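PDB 6LD7: cystathionine gamma-synthase from Xanthomonas oryzae pv. oryzae KACC 10331, which binds pyridoxal 5'-phosphate and probably makes cystathionine in the methionine biosynthesis pathway, as a member of the trans-sulfuration enzyme family. Local coordinates for residues H109-G113 against G114-L118; A121-K125 against G126-L130; L344-P348 against A349-H353. The protein carries 1 engineered substitution. All blocks are in the same frame, centred on the assembly; numbering follows the deposited sequence.

Contact 1 (H109-G113 against G114-L118); sequences HDAYG and GSWRL
The phenol ring of Tyr112 lies across the start of helix 113-124, with the backbone N of Gly114 over one face, 3.4 Å above its plane. CG stands anti to the backbone N of Tyr112 (chi1 179°), which swings the ring beside its own carbonyl and over the first turn. Ser115 OG sits at the ring edge, in plane, 3.5 Å from Tyr112 CD2. The phenol OH is hydrogen-bonded to Arg59 of the second subunit, which ties the outer end of the ring to that subunit.

Tyr112 is the N-cap residue. Its carbonyl O takes a nearly straight bond from Trp116 N, 2.9 Å at 163°, and a weak one from Ser115 N. The Trp116 indole turns back over the loop. Ala111 O meets its edge in plane, 3.2 Å from Trp116 CD1, and Ala111 CB lies 3.8 Å from Trp116 NE1. NE1 makes a weak hydrogen bond to Pro108 O, just before the loop. Further on, Arg117 bends at chi3 (51°), and one face of its guanidinium lies against Gly114 CA. This is a helix N-terminus after a strand of the large sheet, in the beta-alpha-beta framework of a PLP-dependent enzyme of the aminotransferase-like fold.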
loop_
_atom_site.group_PDB
_atom_site.type_symbol
_atom_site.label_atom_id
_atom_site.label_comp_id
_atom_site.label_asym_id
_atom_site.label_seq_id
_atom_site.Cartn_x
_atom_site.Cartn_y
_atom_site.Cartn_z
ATOM N N HIS C 109 33.146 -5.180 21.602
ATOM C CA HIS C 109 32.785 -6.286 22.505
ATOM C C HIS C 109 31.271 -6.300 22.721
ATOM O O HIS C 109 30.716 -7.337 22.871
ATOM C CB HIS C 109 33.697 -6.165 23.730
ATOM C CG HIS C 109 33.281 -5.091 24.696
ATOM N ND1 HIS C 109 33.222 -3.700 24.363
ATOM C CD2 HIS C 109 32.770 -5.192 25.937
ATOM C CE1 HIS C 109 32.723 -3.034 25.381
ATOM N NE2 HIS C 109 32.421 -3.925 26.339
ATOM N N ASP C 110 30.575 -5.180 22.755
ATOM C CA ASP C 110 29.145 -5.188 23.151
ATOM C C ASP C 110 28.265 -4.852 21.918
ATOM O O ASP C 110 27.189 -4.322 22.080
ATOM C CB ASP C 110 28.975 -4.201 24.315
ATOM C CG ASP C 110 29.406 -2.762 24.025
ATOM O OD1 ASP C 110 29.920 -2.510 22.936
ATOM O OD2 ASP C 110 29.215 -1.872 24.935
ATOM N N ALA C 111 28.746 -5.025 20.693
ATOM C CA ALA C 111 27.919 -4.704 19.489
ATOM C C ALA C 111 26.591 -5.515 19.507
ATOM O O ALA C 111 26.561 -6.591 20.066
ATOM C CB ALA C 111 28.705 -5.017 18.219
ATOM N N TYR C 112 25.603 -5.036 18.785
ATOM C CA TYR C 112 24.334 -5.714 18.469
ATOM C C TYR C 112 24.540 -7.232 18.188
ATOM O O TYR C 112 25.426 -7.599 17.366
ATOM C CB TYR C 112 23.681 -4.957 17.290
ATOM C CG TYR C 112 22.379 -5.611 16.904
ATOM C CD1 TYR C 112 21.389 -5.850 17.878
ATOM C CD2 TYR C 112 22.170 -6.076 15.607
ATOM C CE1 TYR C 112 20.192 -6.485 17.523
ATOM C CE2 TYR C 112 20.988 -6.692 15.233
ATOM C CZ TYR C 112 20.003 -6.920 16.195
ATOM O OH TYR C 112 18.890 -7.602 15.802
ATOM N N GLY C 113 23.795 -8.097 18.896
ATOM C CA GLY C 113 23.805 -9.566 18.774
ATOM C C GLY C 113 23.610 -10.027 17.297
ATOM O O GLY C 113 24.318 -10.988 16.901
ATOM N N GLY C 114 22.762 -9.364 16.473
ATOM C CA GLY C 114 22.587 -9.772 15.056
ATOM C C GLY C 114 23.872 -9.480 14.282
ATOM O O GLY C 114 24.317 -10.281 13.430
ATOM N N SER C 115 24.579 -8.442 14.689
ATOM C CA SER C 115 25.855 -8.051 14.049
ATOM C C SER C 115 26.860 -9.135 14.424
ATOM O O SER C 115 27.473 -9.709 13.500
ATOM C CB SER C 115 26.301 -6.651 14.467
ATOM O OG SER C 115 25.328 -5.656 14.115
ATOM N N TRP C 116 26.963 -9.483 15.709
ATOM C CA TRP C 116 27.892 -10.572 16.177
ATOM C C TRP C 116 27.586 -11.905 15.433
ATOM O O TRP C 116 28.547 -12.601 15.043
ATOM C CB TRP C 116 27.847 -10.787 17.715
ATOM C CG TRP C 116 28.896 -9.974 18.407
ATOM C CD1 TRP C 116 28.728 -8.860 19.226
ATOM C CD2 TRP C 116 30.326 -10.150 18.246
ATOM N NE1 TRP C 116 29.960 -8.328 19.551
ATOM C CE2 TRP C 116 30.952 -9.079 18.946
ATOM C CE3 TRP C 116 31.126 -11.077 17.556
ATOM C CZ2 TRP C 116 32.346 -9.010 19.050
ATOM C CZ3 TRP C 116 32.488 -10.929 17.586
ATOM C CH2 TRP C 116 33.091 -9.938 18.357
ATOM N N ARG C 117 26.307 -12.299 15.330
ATOM C CA ARG C 117 25.898 -13.594 14.687
ATOM C C ARG C 117 26.422 -13.616 13.244
ATOM O O ARG C 117 27.086 -14.610 12.841
ATOM C CB ARG C 117 24.390 -13.713 14.810
ATOM C CG ARG C 117 23.772 -14.766 13.906
ATOM C CD ARG C 117 22.276 -14.918 13.994
ATOM N NE ARG C 117 21.305 -13.788 13.885
ATOM C CZ ARG C 117 21.272 -12.577 13.157
ATOM N NH1 ARG C 117 22.233 -11.969 12.346
ATOM N NH2 ARG C 117 20.103 -11.960 13.327
ATOM N N LEU C 118 26.252 -12.498 12.524
ATOM C CA LEU C 118 26.679 -12.393 11.117
ATOM C C LEU C 118 28.213 -12.398 11.045
ATOM O O LEU C 118 28.790 -13.236 10.252
ATOM C CB LEU C 118 26.050 -11.175 10.427
ATOM C CG LEU C 118 26.531 -10.986 8.992
ATOM C CD1 LEU C 118 26.240 -12.240 8.131
ATOM C CD2 LEU C 118 25.937 -9.747 8.376
#

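Contact 2 (A121-K125 against G126-L130); sequences ALAKK and GHFAL
After the last turn of helix 113-124 the chain reverses at Gly126 toward strand 129-133. Two backbone bonds close the turn. His127 N reaches Leu122 O at 3.0 Å and 162°. Gly126 N reaches Ala123 O at 2.8 Å, coming from above the carbonyl plane. Gly126 has positive phi (83°), as the residue that leaves the helix in a Schellman motif does. A water donates to both Ala123 O and Phe128 O and so bridges the last helical turn to the outgoing chain. The same two residues also meet through a CA-H...O contact, Ala123 CA to Phe128 O at 3.5 Å.

The turn lies in the beta-alpha-beta unit of strand 104-108, helix 113-124 and strand 129-133. Strand 129-133 is at the edge of the seven-stranded sheet within this chain.

Apolar side chains of the outgoing chain pack on the last helical turn. The Phe128 ring comes back to the helix and sets CZ 3.8 Å from Leu122 CB. Its CG sits between the backbone N and the carbonyl carbon (chi1 49°), which directs the ring toward the helix. Leu130 CG packs on Ala123 CB at 3.8 Å. Leu130 CD2 lies at the Phe128 ring edge, in plane.

Lys125 and His127 extend together from the turn, with Lys125 CB 3.8 Å from His127 ND1. That nitrogen is buried and has no polar partner in the model. Leu122 CD2 approaches His127 CD2, also at 3.8 Å. The His127 ring stacks on His127 of the second subunit, and Lys125 NZ bonds to Leu99 O and Asn96 O of that subunit.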
loop_
_atom_site.group_PDB
_atom_site.type_symbol
_atom_site.label_atom_id
_atom_site.label_comp_id
_atom_site.label_asym_id
_atom_site.label_seq_id
_atom_site.Cartn_x
_atom_site.Cartn_y
_atom_site.Cartn_z
ATOM N N ALA C 121 29.578 -15.941 11.801
ATOM C CA ALA C 121 29.247 -16.962 10.769
ATOM C C ALA C 121 30.170 -16.757 9.579
ATOM O O ALA C 121 30.751 -17.763 9.085
ATOM C CB ALA C 121 27.772 -16.892 10.387
ATOM N N LEU C 122 30.423 -15.513 9.183
ATOM C CA LEU C 122 31.256 -15.283 7.995
ATOM C C LEU C 122 32.762 -15.447 8.356
ATOM O O LEU C 122 33.562 -15.894 7.515
ATOM C CB LEU C 122 30.942 -13.898 7.439
ATOM C CG LEU C 122 29.512 -13.670 6.958
ATOM C CD1 LEU C 122 29.392 -12.269 6.368
ATOM C CD2 LEU C 122 29.094 -14.740 5.957
ATOM N N ALA C 123 33.181 -15.122 9.559
ATOM C CA ALA C 123 34.609 -15.329 9.953
ATOM C C ALA C 123 34.898 -16.834 10.061
ATOM O O ALA C 123 35.989 -17.250 9.718
ATOM C CB ALA C 123 34.940 -14.684 11.274
ATOM N N LYS C 124 33.960 -17.589 10.572
ATOM C CA LYS C 124 34.095 -19.051 10.690
ATOM C C LYS C 124 34.359 -19.632 9.298
ATOM O O LYS C 124 35.083 -20.575 9.239
ATOM C CB LYS C 124 32.817 -19.664 11.266
ATOM C CG LYS C 124 32.983 -20.375 12.601
ATOM C CD LYS C 124 33.598 -21.790 12.483
ATOM C CE LYS C 124 32.800 -22.762 11.632
ATOM N NZ LYS C 124 31.347 -22.517 11.767
ATOM N N LYS C 125 33.801 -19.070 8.213
ATOM C CA LYS C 125 34.097 -19.534 6.846
ATOM C C LYS C 125 35.374 -18.919 6.314
ATOM O O LYS C 125 35.688 -19.183 5.186
ATOM C CB LYS C 125 32.998 -19.134 5.865
ATOM C CG LYS C 125 31.642 -19.702 6.201
ATOM C CD LYS C 125 30.644 -19.379 5.129
ATOM C CE LYS C 125 29.565 -20.427 5.045
ATOM N NZ LYS C 125 28.736 -20.140 3.859
ATOM N N GLY C 126 36.057 -18.021 6.993
ATOM C CA GLY C 126 37.293 -17.464 6.372
ATOM C C GLY C 126 36.978 -16.327 5.411
ATOM O O GLY C 126 37.854 -15.916 4.682
ATOM N N HIS C 127 35.843 -15.634 5.525
ATOM C CA HIS C 127 35.615 -14.434 4.670
ATOM C C HIS C 127 36.537 -13.268 5.084
ATOM O O HIS C 127 36.858 -12.380 4.229
ATOM C CB HIS C 127 34.115 -14.038 4.685
ATOM C CG HIS C 127 33.227 -14.915 3.886
ATOM N ND1 HIS C 127 33.621 -16.200 3.465
ATOM C CD2 HIS C 127 31.976 -14.714 3.427
ATOM C CE1 HIS C 127 32.599 -16.763 2.835
ATOM N NE2 HIS C 127 31.601 -15.883 2.813
ATOM N N PHE C 128 36.943 -13.255 6.338
ATOM C CA PHE C 128 37.761 -12.170 6.948
ATOM C C PHE C 128 38.047 -12.644 8.362
ATOM O O PHE C 128 37.426 -13.664 8.765
ATOM C CB PHE C 128 37.078 -10.775 6.926
ATOM C CG PHE C 128 35.662 -10.747 7.419
ATOM C CD1 PHE C 128 35.379 -10.780 8.770
ATOM C CD2 PHE C 128 34.585 -10.719 6.507
ATOM C CE1 PHE C 128 34.057 -10.835 9.212
ATOM C CE2 PHE C 128 33.269 -10.723 6.956
ATOM C CZ PHE C 128 33.005 -10.843 8.299
ATOM N N ALA C 129 38.983 -11.973 9.056
ATOM C CA ALA C 129 39.265 -12.271 10.471
ATOM C C ALA C 129 38.638 -11.143 11.340
ATOM O O ALA C 129 38.469 -10.017 10.872
ATOM C CB ALA C 129 40.764 -12.378 10.664
ATOM N N LEU C 130 38.233 -11.493 12.536
ATOM C CA LEU C 130 37.619 -10.637 13.573
ATOM C C LEU C 130 38.654 -10.352 14.660
ATOM O O LEU C 130 39.259 -11.306 15.085
ATOM C CB LEU C 130 36.563 -11.439 14.310
ATOM C CG LEU C 130 35.310 -11.695 13.558
ATOM C CD1 LEU C 130 34.282 -12.243 14.543
ATOM C CD2 LEU C 130 34.890 -10.384 12.906
HETATM O O HOH W 1 38.363 -15.906 9.807
#

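Contact 3 (L344-P348 against A349-H353); sequences LIAHP and ASMTH
The His347 imidazole has the backbone N of Ala349 over one face, offset toward the rim and 4.1 Å above the plane. Ser350 stands at its edge, with CB in plane and OG near it. ND1 of His347 and OG of Ser350 share a hydrogen bond of 2.8 Å at 165°, and either could donate. Ser350 OG sits between its backbone N and carbonyl carbon (chi1 72°), which turns it back to the ring. Beyond ND1, His347 CE1 touches Ala349 CB at 3.7 Å. The other ring nitrogen, NE2, is hydrogen-bonded to Asp368 O, so bonds at both nitrogens fix how the ring is rotated. Phe49 of the second subunit meets the same ring at a slant.

The second imidazole, His353, has Thr352 OG1 at its edge, in plane. Thr352 OG1 and His353 ND1 are hydrogen-bonded at 2.6 Å, again with the proton undecided. Thr352 runs beside Pro348 in the same direction and brings OG1 to 3.3 Å from Pro348 CB.

These residues form a tight turn that takes the chain out of strand 344-346, in the smaller mixed sheet, toward helix 358-363. Ser350 N bonds to His347 O, closing a beta turn. Pro348 O accepts two bonds. Met351 N approaches from above the carbonyl plane, whereas His353 N, at 2.8 Å, is tilted only 20° from it.

Met351 folds back along the strand end. Its chain bends at chi3, and the methyl CE comes 4.1 Å from Ala346 CB. His347 N points straight at Met351 SD, 3.3 Å away, in a weak hydrogen bond. Phe46 of the second subunit packs on Met351.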
loop_
_atom_site.group_PDB
_atom_site.type_symbol
_atom_site.label_atom_id
_atom_site.label_comp_id
_atom_site.label_asym_id
_atom_site.label_seq_id
_atom_site.Cartn_x
_atom_site.Cartn_y
_atom_site.Cartn_z
ATOM N N LEU C 344 8.071 0.866 24.530
ATOM C CA LEU C 344 8.329 -0.575 24.641
ATOM C C LEU C 344 9.212 -0.810 25.847
ATOM O O LEU C 344 9.984 0.069 26.224
ATOM C CB LEU C 344 9.071 -1.028 23.388
ATOM C CG LEU C 344 8.357 -0.815 22.050
ATOM C CD1 LEU C 344 9.140 -1.409 20.906
ATOM C CD2 LEU C 344 6.974 -1.404 22.028
ATOM N N ILE C 345 9.080 -1.973 26.437
ATOM C CA ILE C 345 10.000 -2.518 27.461
ATOM C C ILE C 345 10.497 -3.888 27.006
ATOM O O ILE C 345 9.722 -4.646 26.338
ATOM C CB ILE C 345 9.275 -2.572 28.806
ATOM C CG1 ILE C 345 10.252 -2.970 29.900
ATOM C CG2 ILE C 345 8.011 -3.452 28.765
ATOM C CD1 ILE C 345 9.732 -2.601 31.265
ATOM N N ALA C 346 11.766 -4.186 27.293
ATOM C CA ALA C 346 12.400 -5.492 27.022
ATOM C C ALA C 346 13.217 -5.870 28.254
ATOM O O ALA C 346 13.680 -4.953 28.970
ATOM C CB ALA C 346 13.262 -5.424 25.782
ATOM N N HIS C 347 13.270 -7.160 28.546
ATOM C CA HIS C 347 14.088 -7.788 29.628
ATOM C C HIS C 347 15.278 -8.500 28.992
ATOM O O HIS C 347 15.098 -9.590 28.458
ATOM C CB HIS C 347 13.180 -8.714 30.429
ATOM C CG HIS C 347 13.890 -9.397 31.546
ATOM N ND1 HIS C 347 14.124 -10.785 31.548
ATOM C CD2 HIS C 347 14.541 -8.881 32.611
ATOM C CE1 HIS C 347 14.807 -11.086 32.654
ATOM N NE2 HIS C 347 15.051 -9.930 33.338
ATOM N N PRO C 348 16.486 -7.887 28.892
ATOM C CA PRO C 348 17.568 -8.535 28.140
ATOM C C PRO C 348 17.864 -10.017 28.488
ATOM O O PRO C 348 18.044 -10.855 27.608
ATOM C CB PRO C 348 18.710 -7.574 28.407
ATOM C CG PRO C 348 18.011 -6.181 28.437
ATOM C CD PRO C 348 16.802 -6.505 29.303
ATOM N N ALA C 349 17.774 -10.400 29.747
ATOM C CA ALA C 349 18.175 -11.759 30.161
ATOM C C ALA C 349 17.224 -12.812 29.516
ATOM O O ALA C 349 17.729 -13.791 29.042
ATOM C CB ALA C 349 18.261 -11.798 31.652
ATOM N N SER C 350 15.947 -12.518 29.295
ATOM C CA SER C 350 14.952 -13.457 28.729
ATOM C C SER C 350 14.598 -13.080 27.290
ATOM O O SER C 350 13.728 -13.728 26.724
ATOM C CB SER C 350 13.731 -13.479 29.607
ATOM O OG SER C 350 12.953 -12.284 29.519
ATOM N N MET C 351 15.178 -12.031 26.695
ATOM C CA MET C 351 14.676 -11.536 25.389
ATOM C C MET C 351 15.901 -11.328 24.521
ATOM O O MET C 351 16.424 -12.351 24.039
ATOM C CB MET C 351 13.785 -10.299 25.517
ATOM C CG MET C 351 12.534 -10.590 26.269
ATOM S SD MET C 351 11.382 -9.208 26.694
ATOM C CE MET C 351 10.812 -8.657 25.090
ATOM N N THR C 352 16.471 -10.136 24.519
ATOM C CA THR C 352 17.581 -9.718 23.628
ATOM C C THR C 352 18.812 -10.568 23.872
ATOM O O THR C 352 19.516 -10.687 22.941
ATOM C CB THR C 352 17.934 -8.221 23.775
ATOM O OG1 THR C 352 18.372 -7.938 25.122
ATOM C CG2 THR C 352 16.746 -7.361 23.391
ATOM N N HIS C 353 19.082 -11.089 25.072
ATOM C CA HIS C 353 20.373 -11.778 25.412
ATOM C C HIS C 353 20.112 -13.173 25.984
ATOM O O HIS C 353 20.969 -13.691 26.744
ATOM C CB HIS C 353 21.189 -10.932 26.428
ATOM C CG HIS C 353 21.694 -9.637 25.885
ATOM N ND1 HIS C 353 20.826 -8.637 25.437
ATOM C CD2 HIS C 353 22.954 -9.220 25.602
ATOM C CE1 HIS C 353 21.547 -7.632 24.955
ATOM N NE2 HIS C 353 22.847 -7.984 25.019
#

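The contacts follow one another along the chain in numerical order. Contacts 1 and 2 are the two ends of one element: contact 1 starts helix 113-124 and contact 2 follows its last turn, with centres 14 Å apart. They touch where Trp116 CZ3 meets Leu130 CD1 at 3.8 Å. Both belong to the connection between strands 104-108 and 129-133 of the seven-stranded sheet. Contact 3 leaves the separate five-stranded sheet. Its centre is about 15 Å from that of contact 1 and 28 Å from that of contact 2, and it touches neither. All three reach the second subunit, so turns from both sheets contribute to the subunit interface of the four-chain assembly.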